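Local coordinates for protein oxalate biosynthetic component 1 (Burkholderia thailandensis, PDB 5IKY) that probably produces oxalate as a bifunctional enzyme, joining a serine hydrolase of alpha/beta-hydrolase type to an additional lyase activity, at residues Q803-F808 with K930-S935; V972-A977 with R1072-A1077; V989-A994 with R1007-Q1012; A994-R999 with A1063-G1068. All blocks are in the same frame, centred on the assembly; numbering follows the deposited sequence.

Contact 1: Q803-F808 with K930-S935; sequences QLFHGF and KCFAHS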
loop_
_atom_site.group_PDB
_atom_site.type_symbol
_atom_site.label_atom_id
_atom_site.label_comp_id
_atom_site.label_asym_id
_atom_site.label_seq_id
_atom_site.Cartn_x
_atom_site.Cartn_y
_atom_site.Cartn_z
ATOM N N GLN A 803 7.397 -2.510 -33.916
ATOM C CA GLN A 803 8.580 -1.667 -34.008
ATOM C C GLN A 803 9.272 -1.561 -32.657
ATOM O O GLN A 803 10.501 -1.577 -32.577
ATOM C CB GLN A 803 8.215 -0.274 -34.522
ATOM C CG GLN A 803 9.411 0.650 -34.689
ATOM C CD GLN A 803 9.021 2.019 -35.207
ATOM O OE1 GLN A 803 8.447 2.146 -36.289
ATOM N NE2 GLN A 803 9.333 3.054 -34.436
ATOM N N LEU A 804 8.477 -1.456 -31.598
ATOM C CA LEU A 804 9.013 -1.411 -30.243
ATOM C C LEU A 804 9.796 -2.679 -29.913
ATOM O O LEU A 804 10.879 -2.617 -29.329
ATOM C CB LEU A 804 7.886 -1.209 -29.225
ATOM C CG LEU A 804 7.462 0.239 -28.954
ATOM C CD1 LEU A 804 6.133 0.292 -28.211
ATOM C CD2 LEU A 804 8.544 0.972 -28.176
ATOM N N PHE A 805 9.243 -3.825 -30.302
ATOM C CA PHE A 805 9.870 -5.122 -30.043
ATOM C C PHE A 805 11.132 -5.339 -30.857
ATOM O O PHE A 805 12.052 -6.033 -30.418
ATOM C CB PHE A 805 8.889 -6.263 -30.326
ATOM C CG PHE A 805 8.088 -6.683 -29.133
ATOM C CD1 PHE A 805 8.709 -7.279 -28.045
ATOM C CD2 PHE A 805 6.716 -6.508 -29.104
ATOM C CE1 PHE A 805 7.979 -7.674 -26.949
ATOM C CE2 PHE A 805 5.981 -6.901 -28.008
ATOM C CZ PHE A 805 6.614 -7.485 -26.929
ATOM N N HIS A 806 11.167 -4.755 -32.050
ATOM C CA HIS A 806 12.311 -4.916 -32.939
ATOM C C HIS A 806 13.431 -3.946 -32.617
ATOM O O HIS A 806 14.597 -4.230 -32.867
ATOM C CB HIS A 806 11.876 -4.746 -34.396
ATOM C CG HIS A 806 13.009 -4.529 -35.348
ATOM N ND1 HIS A 806 13.699 -5.574 -35.919
ATOM C CD2 HIS A 806 13.512 -3.399 -35.896
ATOM C CE1 HIS A 806 14.629 -5.095 -36.729
ATOM N NE2 HIS A 806 14.535 -3.779 -36.731
ATOM N N GLY A 807 13.070 -2.801 -32.054
ATOM C CA GLY A 807 14.061 -1.854 -31.594
ATOM C C GLY A 807 14.659 -2.361 -30.298
ATOM O O GLY A 807 15.801 -2.059 -29.950
ATOM N N PHE A 808 13.868 -3.154 -29.586
ATOM C CA PHE A 808 14.278 -3.739 -28.319
ATOM C C PHE A 808 15.323 -4.841 -28.505
ATOM O O PHE A 808 16.359 -4.845 -27.838
ATOM C CB PHE A 808 13.051 -4.283 -27.585
ATOM C CG PHE A 808 13.372 -5.028 -26.325
ATOM C CD1 PHE A 808 13.823 -4.358 -25.201
ATOM C CD2 PHE A 808 13.206 -6.400 -26.262
ATOM C CE1 PHE A 808 14.112 -5.047 -24.040
ATOM C CE2 PHE A 808 13.491 -7.090 -25.107
ATOM C CZ PHE A 808 13.945 -6.415 -23.994
ATOM N N LYS A 930 10.325 -18.641 -31.726
ATOM C CA LYS A 930 10.407 -17.669 -30.642
ATOM C C LYS A 930 9.333 -16.598 -30.793
ATOM O O LYS A 930 9.320 -15.852 -31.773
ATOM C CB LYS A 930 11.797 -17.033 -30.601
ATOM C CG LYS A 930 12.910 -18.017 -30.276
ATOM C CD LYS A 930 14.279 -17.427 -30.570
ATOM C CE LYS A 930 14.458 -17.174 -32.058
ATOM N NZ LYS A 930 15.828 -16.685 -32.383
ATOM N N CYS A 931 8.434 -16.530 -29.815
ATOM C CA CYS A 931 7.302 -15.612 -29.879
ATOM C C CYS A 931 7.305 -14.585 -28.752
ATOM O O CYS A 931 7.644 -14.898 -27.611
ATOM C CB CYS A 931 5.983 -16.390 -29.849
ATOM S SG CYS A 931 5.817 -17.652 -31.130
ATOM N N PHE A 932 6.926 -13.356 -29.088
ATOM C CA PHE A 932 6.713 -12.313 -28.094
ATOM C C PHE A 932 5.224 -12.181 -27.806
ATOM O O PHE A 932 4.397 -12.278 -28.715
ATOM C CB PHE A 932 7.283 -10.977 -28.571
ATOM C CG PHE A 932 8.762 -10.833 -28.349
ATOM C CD1 PHE A 932 9.335 -11.213 -27.146
ATOM C CD2 PHE A 932 9.579 -10.327 -29.346
ATOM C CE1 PHE A 932 10.696 -11.082 -26.938
ATOM C CE2 PHE A 932 10.941 -10.195 -29.145
ATOM C CZ PHE A 932 11.500 -10.573 -27.941
ATOM N N ALA A 933 4.886 -11.964 -26.540
ATOM C CA ALA A 933 3.492 -11.817 -26.142
ATOM C C ALA A 933 3.300 -10.609 -25.237
ATOM O O ALA A 933 4.150 -10.305 -24.400
ATOM C CB ALA A 933 3.000 -13.082 -25.448
ATOM N N HIS A 934 2.179 -9.922 -25.419
ATOM C CA HIS A 934 1.805 -8.813 -24.552
ATOM C C HIS A 934 0.301 -8.808 -24.310
ATOM O O HIS A 934 -0.477 -9.142 -25.205
ATOM C CB HIS A 934 2.244 -7.477 -25.154
ATOM C CG HIS A 934 1.698 -6.285 -24.430
ATOM N ND1 HIS A 934 2.049 -5.977 -23.133
ATOM C CD2 HIS A 934 0.818 -5.332 -24.819
ATOM C CE1 HIS A 934 1.413 -4.882 -22.756
ATOM N NE2 HIS A 934 0.659 -4.471 -23.760
ATOM N N SER A 935 -0.092 -8.430 -23.095
ATOM C CA SER A 935 -1.499 -8.341 -22.713
ATOM C C SER A 935 -2.221 -9.674 -22.910
ATOM O O SER A 935 -1.921 -10.658 -22.235
ATOM C CB SER A 935 -2.200 -7.232 -23.506
ATOM O OG SER A 935 -3.537 -7.058 -23.074
#
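Phe805 and Phe932 stack where helix 792-813 lies against strand 929-935 of the alpha/beta-hydrolase sheet, the strand that ends at Ser935. The rings form an offset (parallel-displaced) stack, centroids 4.6 Å apart and planes only 16° from parallel. The side chains run past each other in opposite directions, and the overlap is offset toward the rims: Phe805 CD1 sits over one face of the Phe932 ring, 3.4 Å from Phe932 CD2. With this slip the Phe932 methylene also lies over the Phe805 ring, a CH-pi contact with Phe932 CB 3.9 Å from that ring's centroid and 18° off its normal. Phe932 CB points toward the helix, and with CG beside the backbone N, anti to the carbonyl carbon (chi1 -82°), the ring lies nearly flat against Phe805. Trp780 also stacks on Phe932, while Phe805 touches Ile1071 and Phe974. At the strand's end Ser935 has a positive phi and its OG hydrogen-bonds His1069 NE2, as in the nucleophile elbow of serine hydrolases. Helix and strand thus meet through carbon alone, a buried apolar joint, while the polar groups of His934 and Ser935 find partners near the strand's end.

Contact 2: V972-A977 with R1072-A1077; sequences VSFGSA and RRYLAA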
loop_
_atom_site.group_PDB
_atom_site.type_symbol
_atom_site.label_atom_id
_atom_site.label_comp_id
_atom_site.label_asym_id
_atom_site.label_seq_id
_atom_site.Cartn_x
_atom_site.Cartn_y
_atom_site.Cartn_z
ATOM N N VAL A 972 7.945 -15.501 -24.670
ATOM C CA VAL A 972 8.290 -14.443 -23.730
ATOM C C VAL A 972 7.130 -13.458 -23.635
ATOM O O VAL A 972 6.815 -12.760 -24.599
ATOM C CB VAL A 972 9.570 -13.695 -24.145
ATOM C CG1 VAL A 972 9.870 -12.579 -23.155
ATOM C CG2 VAL A 972 10.743 -14.660 -24.247
ATOM N N SER A 973 6.494 -13.409 -22.470
ATOM C CA SER A 973 5.298 -12.595 -22.291
ATOM C C SER A 973 5.542 -11.411 -21.360
ATOM O O SER A 973 5.968 -11.581 -20.218
ATOM C CB SER A 973 4.150 -13.457 -21.751
ATOM O OG SER A 973 2.953 -12.707 -21.630
ATOM N N PHE A 974 5.274 -10.209 -21.861
ATOM C CA PHE A 974 5.339 -9.003 -21.045
ATOM C C PHE A 974 3.932 -8.536 -20.698
ATOM O O PHE A 974 3.153 -8.168 -21.580
ATOM C CB PHE A 974 6.106 -7.893 -21.767
ATOM C CG PHE A 974 7.570 -8.180 -21.938
ATOM C CD1 PHE A 974 8.042 -8.792 -23.090
ATOM C CD2 PHE A 974 8.475 -7.840 -20.947
ATOM C CE1 PHE A 974 9.388 -9.058 -23.248
ATOM C CE2 PHE A 974 9.823 -8.103 -21.099
ATOM C CZ PHE A 974 10.281 -8.713 -22.251
ATOM N N GLY A 975 3.610 -8.557 -19.409
ATOM C CA GLY A 975 2.279 -8.207 -18.956
ATOM C C GLY A 975 1.263 -9.254 -19.367
ATOM O O GLY A 975 0.412 -9.004 -20.220
ATOM N N SER A 976 1.357 -10.435 -18.765
ATOM C CA SER A 976 0.411 -11.508 -19.042
ATOM C C SER A 976 -0.951 -11.194 -18.432
ATOM O O SER A 976 -1.100 -11.152 -17.211
ATOM C CB SER A 976 0.936 -12.842 -18.512
ATOM O OG SER A 976 2.174 -13.172 -19.113
ATOM N N ALA A 977 -1.940 -10.973 -19.291
ATOM C CA ALA A 977 -3.273 -10.575 -18.852
ATOM C C ALA A 977 -4.213 -11.772 -18.738
ATOM O O ALA A 977 -5.423 -11.613 -18.578
ATOM C CB ALA A 977 -3.850 -9.539 -19.802
ATOM N N ARG A 1072 5.798 -0.374 -23.801
ATOM C CA ARG A 1072 7.011 0.435 -23.849
ATOM C C ARG A 1072 7.759 0.395 -22.520
ATOM O O ARG A 1072 8.945 0.072 -22.484
ATOM C CB ARG A 1072 6.678 1.882 -24.223
ATOM N N ARG A 1073 7.063 0.715 -21.430
ATOM C CA ARG A 1073 7.676 0.712 -20.102
ATOM C C ARG A 1073 8.156 -0.678 -19.705
ATOM O O ARG A 1073 9.149 -0.816 -18.990
ATOM C CB ARG A 1073 6.701 1.234 -19.046
ATOM C CG ARG A 1073 6.322 2.697 -19.190
ATOM C CD ARG A 1073 5.503 3.158 -17.992
ATOM N NE ARG A 1073 4.652 4.300 -18.310
ATOM C CZ ARG A 1073 5.058 5.565 -18.291
ATOM N NH1 ARG A 1073 6.313 5.856 -17.979
ATOM N NH2 ARG A 1073 4.210 6.540 -18.594
ATOM N N TYR A 1074 7.444 -1.703 -20.161
ATOM C CA TYR A 1074 7.834 -3.082 -19.888
ATOM C C TYR A 1074 9.205 -3.379 -20.478
ATOM O O TYR A 1074 10.024 -4.064 -19.864
ATOM C CB TYR A 1074 6.803 -4.062 -20.445
ATOM C CG TYR A 1074 5.818 -4.567 -19.419
ATOM C CD1 TYR A 1074 6.207 -5.485 -18.451
ATOM C CD2 TYR A 1074 4.496 -4.140 -19.423
ATOM C CE1 TYR A 1074 5.312 -5.956 -17.508
ATOM C CE2 TYR A 1074 3.592 -4.607 -18.485
ATOM C CZ TYR A 1074 4.006 -5.514 -17.530
ATOM O OH TYR A 1074 3.113 -5.982 -16.592
ATOM N N LEU A 1075 9.447 -2.851 -21.673
ATOM C CA LEU A 1075 10.712 -3.061 -22.362
ATOM C C LEU A 1075 11.759 -2.033 -21.942
ATOM O O LEU A 1075 12.944 -2.348 -21.841
ATOM C CB LEU A 1075 10.507 -3.011 -23.877
ATOM C CG LEU A 1075 9.595 -4.093 -24.457
ATOM C CD1 LEU A 1075 9.388 -3.877 -25.949
ATOM C CD2 LEU A 1075 10.166 -5.478 -24.186
ATOM N N ALA A 1076 11.317 -0.803 -21.695
ATOM C CA ALA A 1076 12.225 0.276 -21.320
ATOM C C ALA A 1076 12.870 0.017 -19.964
ATOM O O ALA A 1076 14.085 0.137 -19.812
ATOM C CB ALA A 1076 11.492 1.611 -21.306
ATOM N N ALA A 1077 12.049 -0.347 -18.983
ATOM C CA ALA A 1077 12.531 -0.576 -17.625
ATOM C C ALA A 1077 13.131 -1.970 -17.459
ATOM O O ALA A 1077 13.476 -2.376 -16.350
ATOM C CB ALA A 1077 11.401 -0.362 -16.623
#
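Phe974 and Tyr1074 bring the backbones closest, their CA atoms 6.5 Å apart, where strand 969-976 turns a corner at 974 and 975 beside helix 1071-1076. The two side chains run past each other in opposite directions. The Phe974 methylene lies alongside the root of the tyrosine, with Phe974 CB 4.1 Å from Tyr1074 CG, and Tyr1074 CD1 comes to the edge of the phenylalanine ring. One face of that ring takes a methyl group instead: Leu1075 CD2 stands 3.8 Å from the Phe974 centroid and 15° off the normal, a CH-pi contact between side chains crossing at about a right angle. The tyrosine ring is itself roofed by backbone. Phe974 C lies above its centre and Gly975 N, nearer the rim, is 3.6 Å from Tyr1074 CZ. Farther out, Gly975 CA approaches Tyr1074 OH at 3.4 Å, a close fit made possible because glycine carries no side chain; its positive phi (69°) gives the corner its shape. The hydroxyl passes beyond the corner to hydrogen-bond Asp997 OD2 and Ala994 N, which fixes the far end of the ring. Strand 929-935 flanks the corner, His934 ND1 bonding to Phe974 O, and helix 792-813 packs on the apolar side chains of the contact: Phe805 touches both Phe974 and Leu1075, and Phe808 packs on Leu1075.

Contact 3: V989-A994 with R1007-Q1012; sequences VVDVTA and RHYVIQ
Thr993 and Tyr1009 make the main contact, with the threonine over one face of the phenol ring. Thr993 CB lies 3.9 Å from the Tyr1009 centroid and 22° off the ring normal, shifted toward the rim so that its nearest ring atom is Tyr1009 CE1 at 3.6 Å. With OG1 anti to its carbonyl carbon (chi1 -58°), Thr993 turns its hydroxyl toward the phenol end of the ring, where Thr993 OG1 is 3.7 Å from Tyr1009 CZ. Asp991 faces the same end, coming from the opposite direction with its carboxylate plane 78° from the ring plane. The modelled gap between Asp991 OD2 and Tyr1009 OH is too short to be trusted, so the exact relation of these two atoms remains doubtful. Asp991 lies on strand 988-992, which runs parallel to strands 969-976 and 1049-1054 on its two flanks in the central sheet of the alpha/beta-hydrolase domain, and Thr993 follows just along the chain; the segment 1007-1012 belongs to the loop joining helices 998-1002 and 1015-1025. Within segment 989-994, Thr993 OG1 donates to Asp991 OD1 over 3.0 Å, meeting the oxygen on its syn side, somewhat out of the carboxylate plane. Ser976 secures both polar groups, its OG bonding to Asp991 OD1 and its backbone N to Thr993 OG1. From strand 1049-1054, Arg1052 NH1 hydrogen-bonds Tyr1009 OH and makes a long, weak ion pair with Asp991 OD2, while Leu1001 of helix 998-1002 also packs on Tyr1009.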
loop_
_atom_site.group_PDB
_atom_site.type_symbol
_atom_site.label_atom_id
_atom_site.label_comp_id
_atom_site.label_asym_id
_atom_site.label_seq_id
_atom_site.Cartn_x
_atom_site.Cartn_y
_atom_site.Cartn_z
ATOM N N VAL A 989 7.068 -20.677 -21.047
ATOM C CA VAL A 989 6.949 -19.223 -21.038
ATOM C C VAL A 989 7.884 -18.547 -20.041
ATOM O O VAL A 989 8.079 -19.031 -18.928
ATOM C CB VAL A 989 5.500 -18.784 -20.707
ATOM C CG1 VAL A 989 5.303 -17.307 -21.017
ATOM C CG2 VAL A 989 4.489 -19.628 -21.474
ATOM N N VAL A 990 8.468 -17.427 -20.456
ATOM C CA VAL A 990 9.097 -16.503 -19.522
ATOM C C VAL A 990 8.113 -15.364 -19.278
ATOM O O VAL A 990 7.791 -14.607 -20.193
ATOM C CB VAL A 990 10.433 -15.950 -20.048
ATOM C CG1 VAL A 990 10.923 -14.815 -19.160
ATOM C CG2 VAL A 990 11.471 -17.058 -20.133
ATOM N N ASP A 991 7.629 -15.254 -18.047
ATOM C CA ASP A 991 6.536 -14.339 -17.742
ATOM C C ASP A 991 6.990 -13.120 -16.943
ATOM O O ASP A 991 7.474 -13.243 -15.817
ATOM C CB ASP A 991 5.431 -15.087 -16.986
ATOM C CG ASP A 991 4.251 -14.198 -16.637
ATOM O OD1 ASP A 991 4.020 -13.189 -17.337
ATOM O OD2 ASP A 991 3.546 -14.518 -15.661
ATOM N N VAL A 992 6.819 -11.942 -17.535
ATOM C CA VAL A 992 7.173 -10.690 -16.878
ATOM C C VAL A 992 5.941 -9.805 -16.702
ATOM O O VAL A 992 5.527 -9.111 -17.631
ATOM C CB VAL A 992 8.242 -9.915 -17.674
ATOM C CG1 VAL A 992 8.691 -8.684 -16.898
ATOM C CG2 VAL A 992 9.426 -10.816 -17.998
ATOM N N THR A 993 5.353 -9.832 -15.511
ATOM C CA THR A 993 4.162 -9.035 -15.236
ATOM C C THR A 993 4.366 -8.147 -14.010
ATOM O O THR A 993 4.882 -8.595 -12.984
ATOM C CB THR A 993 2.923 -9.930 -15.031
ATOM O OG1 THR A 993 2.716 -10.735 -16.199
ATOM C CG2 THR A 993 1.682 -9.086 -14.781
ATOM N N ALA A 994 3.962 -6.887 -14.130
ATOM C CA ALA A 994 4.167 -5.903 -13.073
ATOM C C ALA A 994 3.007 -5.860 -12.080
ATOM O O ALA A 994 1.857 -6.118 -12.433
ATOM C CB ALA A 994 4.390 -4.526 -13.680
ATOM N N ARG A 1007 -1.007 -15.688 -7.475
ATOM C CA ARG A 1007 -0.646 -14.907 -6.294
ATOM C C ARG A 1007 0.754 -14.305 -6.403
ATOM O O ARG A 1007 1.112 -13.406 -5.639
ATOM C CB ARG A 1007 -0.738 -15.772 -5.034
ATOM C CG ARG A 1007 -2.133 -16.282 -4.720
ATOM C CD ARG A 1007 -2.141 -17.065 -3.415
ATOM N NE ARG A 1007 -3.463 -17.599 -3.098
ATOM C CZ ARG A 1007 -4.346 -16.990 -2.314
ATOM N NH1 ARG A 1007 -4.050 -15.820 -1.762
ATOM N NH2 ARG A 1007 -5.525 -17.550 -2.081
ATOM N N HIS A 1008 1.539 -14.801 -7.355
ATOM C CA HIS A 1008 2.913 -14.340 -7.542
ATOM C C HIS A 1008 2.990 -12.877 -7.975
ATOM O O HIS A 1008 3.997 -12.207 -7.740
ATOM C CB HIS A 1008 3.633 -15.221 -8.568
ATOM C CG HIS A 1008 3.918 -16.608 -8.082
ATOM N ND1 HIS A 1008 4.755 -16.866 -7.018
ATOM C CD2 HIS A 1008 3.482 -17.814 -8.518
ATOM C CE1 HIS A 1008 4.819 -18.171 -6.817
ATOM N NE2 HIS A 1008 4.056 -18.768 -7.715
ATOM N N TYR A 1009 1.928 -12.385 -8.604
ATOM C CA TYR A 1009 1.895 -11.009 -9.098
ATOM C C TYR A 1009 1.646 -9.997 -7.982
ATOM O O TYR A 1009 1.782 -8.791 -8.189
ATOM C CB TYR A 1009 0.816 -10.848 -10.172
ATOM C CG TYR A 1009 1.023 -11.676 -11.422
ATOM C CD1 TYR A 1009 2.290 -12.096 -11.805
ATOM C CD2 TYR A 1009 -0.054 -12.028 -12.224
ATOM C CE1 TYR A 1009 2.476 -12.851 -12.950
ATOM C CE2 TYR A 1009 0.120 -12.779 -13.369
ATOM C CZ TYR A 1009 1.385 -13.189 -13.727
ATOM O OH TYR A 1009 1.551 -13.939 -14.866
ATOM N N VAL A 1010 1.275 -10.491 -6.804
ATOM C CA VAL A 1010 0.906 -9.621 -5.692
ATOM C C VAL A 1010 2.072 -9.376 -4.739
ATOM O O VAL A 1010 2.647 -10.318 -4.188
ATOM C CB VAL A 1010 -0.276 -10.208 -4.896
ATOM C CG1 VAL A 1010 -0.636 -9.303 -3.723
ATOM C CG2 VAL A 1010 -1.474 -10.414 -5.809
ATOM N N ILE A 1011 2.411 -8.105 -4.543
ATOM C CA ILE A 1011 3.498 -7.726 -3.647
ATOM C C ILE A 1011 2.995 -7.493 -2.227
ATOM O O ILE A 1011 2.099 -6.681 -1.994
ATOM C CB ILE A 1011 4.228 -6.454 -4.135
ATOM C CG1 ILE A 1011 4.865 -6.696 -5.505
ATOM C CG2 ILE A 1011 5.298 -6.035 -3.136
ATOM C CD1 ILE A 1011 5.666 -5.518 -6.035
ATOM N N GLN A 1012 3.580 -8.218 -1.280
ATOM C CA GLN A 1012 3.264 -8.052 0.135
ATOM C C GLN A 1012 4.466 -7.435 0.860
ATOM O O GLN A 1012 5.565 -7.412 0.307
ATOM C CB GLN A 1012 2.865 -9.402 0.747
ATOM C CG GLN A 1012 2.072 -10.300 -0.196
ATOM C CD GLN A 1012 0.766 -10.763 0.413
ATOM O OE1 GLN A 1012 -0.050 -9.949 0.845
ATOM N NE2 GLN A 1012 0.566 -12.075 0.464
#

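Contact 4: A994-R999 with A1063-G1068; sequences AFNDVR and ARLDDG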
loop_
_atom_site.group_PDB
_atom_site.type_symbol
_atom_site.label_atom_id
_atom_site.label_comp_id
_atom_site.label_asym_id
_atom_site.label_seq_id
_atom_site.Cartn_x
_atom_site.Cartn_y
_atom_site.Cartn_z
ATOM N N ALA A 994 3.962 -6.887 -14.130
ATOM C CA ALA A 994 4.167 -5.903 -13.073
ATOM C C ALA A 994 3.007 -5.860 -12.080
ATOM O O ALA A 994 1.857 -6.118 -12.433
ATOM C CB ALA A 994 4.390 -4.526 -13.680
ATOM N N PHE A 995 3.322 -5.520 -10.834
ATOM C CA PHE A 995 2.322 -5.450 -9.774
ATOM C C PHE A 995 1.306 -4.340 -10.017
ATOM O O PHE A 995 0.124 -4.495 -9.717
ATOM C CB PHE A 995 3.001 -5.245 -8.420
ATOM C CG PHE A 995 2.052 -4.882 -7.313
ATOM C CD1 PHE A 995 1.184 -5.827 -6.788
ATOM C CD2 PHE A 995 2.039 -3.600 -6.787
ATOM C CE1 PHE A 995 0.312 -5.496 -5.765
ATOM C CE2 PHE A 995 1.172 -3.264 -5.763
ATOM C CZ PHE A 995 0.307 -4.213 -5.252
ATOM N N ASN A 996 1.768 -3.219 -10.563
ATOM C CA ASN A 996 0.884 -2.091 -10.827
ATOM C C ASN A 996 0.192 -2.210 -12.179
ATOM O O ASN A 996 -0.533 -1.306 -12.596
ATOM C CB ASN A 996 1.655 -0.775 -10.752
ATOM C CG ASN A 996 2.902 -0.787 -11.603
ATOM O OD1 ASN A 996 3.607 -1.793 -11.674
ATOM N ND2 ASN A 996 3.181 0.331 -12.262
ATOM N N ASP A 997 0.425 -3.322 -12.868
ATOM C CA ASP A 997 -0.301 -3.604 -14.099
ATOM C C ASP A 997 -1.685 -4.119 -13.728
ATOM O O ASP A 997 -1.930 -5.327 -13.723
ATOM C CB ASP A 997 0.449 -4.617 -14.964
ATOM C CG ASP A 997 -0.095 -4.695 -16.377
ATOM O OD1 ASP A 997 -1.229 -4.225 -16.613
ATOM O OD2 ASP A 997 0.607 -5.241 -17.254
ATOM N N VAL A 998 -2.584 -3.191 -13.417
ATOM C CA VAL A 998 -3.893 -3.541 -12.885
ATOM C C VAL A 998 -4.755 -4.289 -13.903
ATOM O O VAL A 998 -5.598 -5.102 -13.526
ATOM C CB VAL A 998 -4.645 -2.285 -12.390
ATOM C CG1 VAL A 998 -3.907 -1.662 -11.220
ATOM C CG2 VAL A 998 -4.818 -1.277 -13.518
ATOM N N ARG A 999 -4.537 -4.031 -15.189
ATOM C CA ARG A 999 -5.315 -4.712 -16.218
ATOM C C ARG A 999 -4.861 -6.160 -16.357
ATOM O O ARG A 999 -5.684 -7.054 -16.573
ATOM C CB ARG A 999 -5.210 -3.993 -17.562
ATOM C CG ARG A 999 -6.356 -4.339 -18.503
ATOM C CD ARG A 999 -6.172 -3.755 -19.895
ATOM N NE ARG A 999 -7.266 -4.154 -20.778
ATOM C CZ ARG A 999 -7.185 -4.204 -22.103
ATOM N NH1 ARG A 999 -6.055 -3.882 -22.715
ATOM N NH2 ARG A 999 -8.238 -4.579 -22.817
ATOM N N ALA A 1063 6.610 9.165 -11.222
ATOM C CA ALA A 1063 7.130 8.130 -10.324
ATOM C C ALA A 1063 6.012 7.430 -9.548
ATOM O O ALA A 1063 6.236 6.894 -8.463
ATOM C CB ALA A 1063 8.160 8.722 -9.362
ATOM N N ARG A 1064 4.808 7.439 -10.113
ATOM C CA ARG A 1064 3.669 6.747 -9.520
ATOM C C ARG A 1064 3.464 5.396 -10.201
ATOM O O ARG A 1064 4.386 4.863 -10.818
ATOM C CB ARG A 1064 2.408 7.604 -9.625
ATOM C CG ARG A 1064 2.400 8.800 -8.685
ATOM C CD ARG A 1064 2.503 8.347 -7.236
ATOM N NE ARG A 1064 2.466 9.467 -6.299
ATOM C CZ ARG A 1064 3.353 9.656 -5.329
ATOM N NH1 ARG A 1064 4.354 8.801 -5.165
ATOM N NH2 ARG A 1064 3.243 10.703 -4.520
ATOM N N LEU A 1065 2.257 4.849 -10.097
ATOM C CA LEU A 1065 2.003 3.496 -10.581
ATOM C C LEU A 1065 0.951 3.423 -11.689
ATOM O O LEU A 1065 0.543 2.333 -12.091
ATOM C CB LEU A 1065 1.579 2.598 -9.417
ATOM C CG LEU A 1065 2.629 2.379 -8.325
ATOM C CD1 LEU A 1065 2.067 1.512 -7.205
ATOM C CD2 LEU A 1065 3.893 1.766 -8.913
ATOM N N ASP A 1066 0.519 4.578 -12.185
ATOM C CA ASP A 1066 -0.458 4.617 -13.268
ATOM C C ASP A 1066 0.187 4.189 -14.585
ATOM O O ASP A 1066 1.414 4.210 -14.717
ATOM C CB ASP A 1066 -1.058 6.019 -13.403
ATOM C CG ASP A 1066 -2.335 6.032 -14.225
ATOM O OD1 ASP A 1066 -2.683 4.981 -14.806
ATOM O OD2 ASP A 1066 -2.990 7.094 -14.293
ATOM N N ASP A 1067 -0.650 3.795 -15.545
ATOM C CA ASP A 1067 -0.209 3.424 -16.891
ATOM C C ASP A 1067 0.810 2.282 -16.857
ATOM O O ASP A 1067 1.879 2.364 -17.463
ATOM C CB ASP A 1067 0.374 4.648 -17.612
ATOM C CG ASP A 1067 0.568 4.417 -19.099
ATOM O OD1 ASP A 1067 -0.440 4.382 -19.836
ATOM O OD2 ASP A 1067 1.732 4.282 -19.532
ATOM N N GLY A 1068 0.467 1.214 -16.143
ATOM C CA GLY A 1068 1.379 0.102 -15.951
ATOM C C GLY A 1068 1.200 -1.035 -16.940
ATOM O O GLY A 1068 1.752 -2.118 -16.752
#
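Asn996 and Leu1065 cross at about a right angle, stem against stem, with Asn996 CB 3.6 Å from Leu1065 CB. The leucine lays its CD2 methyl beside the amide, 3.8 Å from Asn996 CG. Asn996 CG sits in the crowded position between its backbone N and carbonyl carbon (chi1 51°), which swings the amide across to the leucine backbone; Asn996 ND2 gives Leu1065 O a weak but fairly straight hydrogen bond of 3.3 Å, 158° at the hydrogen. The other end of the amide is held by Leu1058 N, which bonds to Asn996 OD1. Next along the chain, Asp997 lies beside Gly1068, their CA atoms only 4.5 Å apart and Asp997 CG 3.2 Å from Gly1068 O. Asp997 OD2 and Gly1068 O are both acceptors and do not bond; the carboxylate is held by Tyr1074 OH and Ser1000 OG at OD2 and His1069 ND1 at OD1. A type I turn from Ala994 to Asp997 brings the aspartate to the N-cap of helix 998-1002. Hydrogen bonds link Asp997 to His1069 ND1 and His1069 NE2 to Ser935 OG, an arrangement typical of the Ser-His-Asp catalytic triad of alpha/beta hydrolases, and probably serving as one here.

In the fold
All four contacts are buried in one hydrolase domain. Contacts 1, 2 and 3 start from strands of the same sheet, 929-935, 969-976 and 988-992 in order across it; contact 4 joins the turn leading into helix 998-1002 to the loop before helix 1071-1076. Contacts 1 and 2, centres 9 Å apart, form a largely apolar layer, though the Tyr1074 hydroxyl of contact 2 is hydrogen-bonded beyond it. Contact 3 mixes ring packing with a polar network that reaches contact 2 through Ser976, and contact 4 combines one weak amide-to-carbonyl bond with packing on Leu1065 and Gly1068. Contacts 3 and 4 share Ala994 and nest within the loop contact 2 closes.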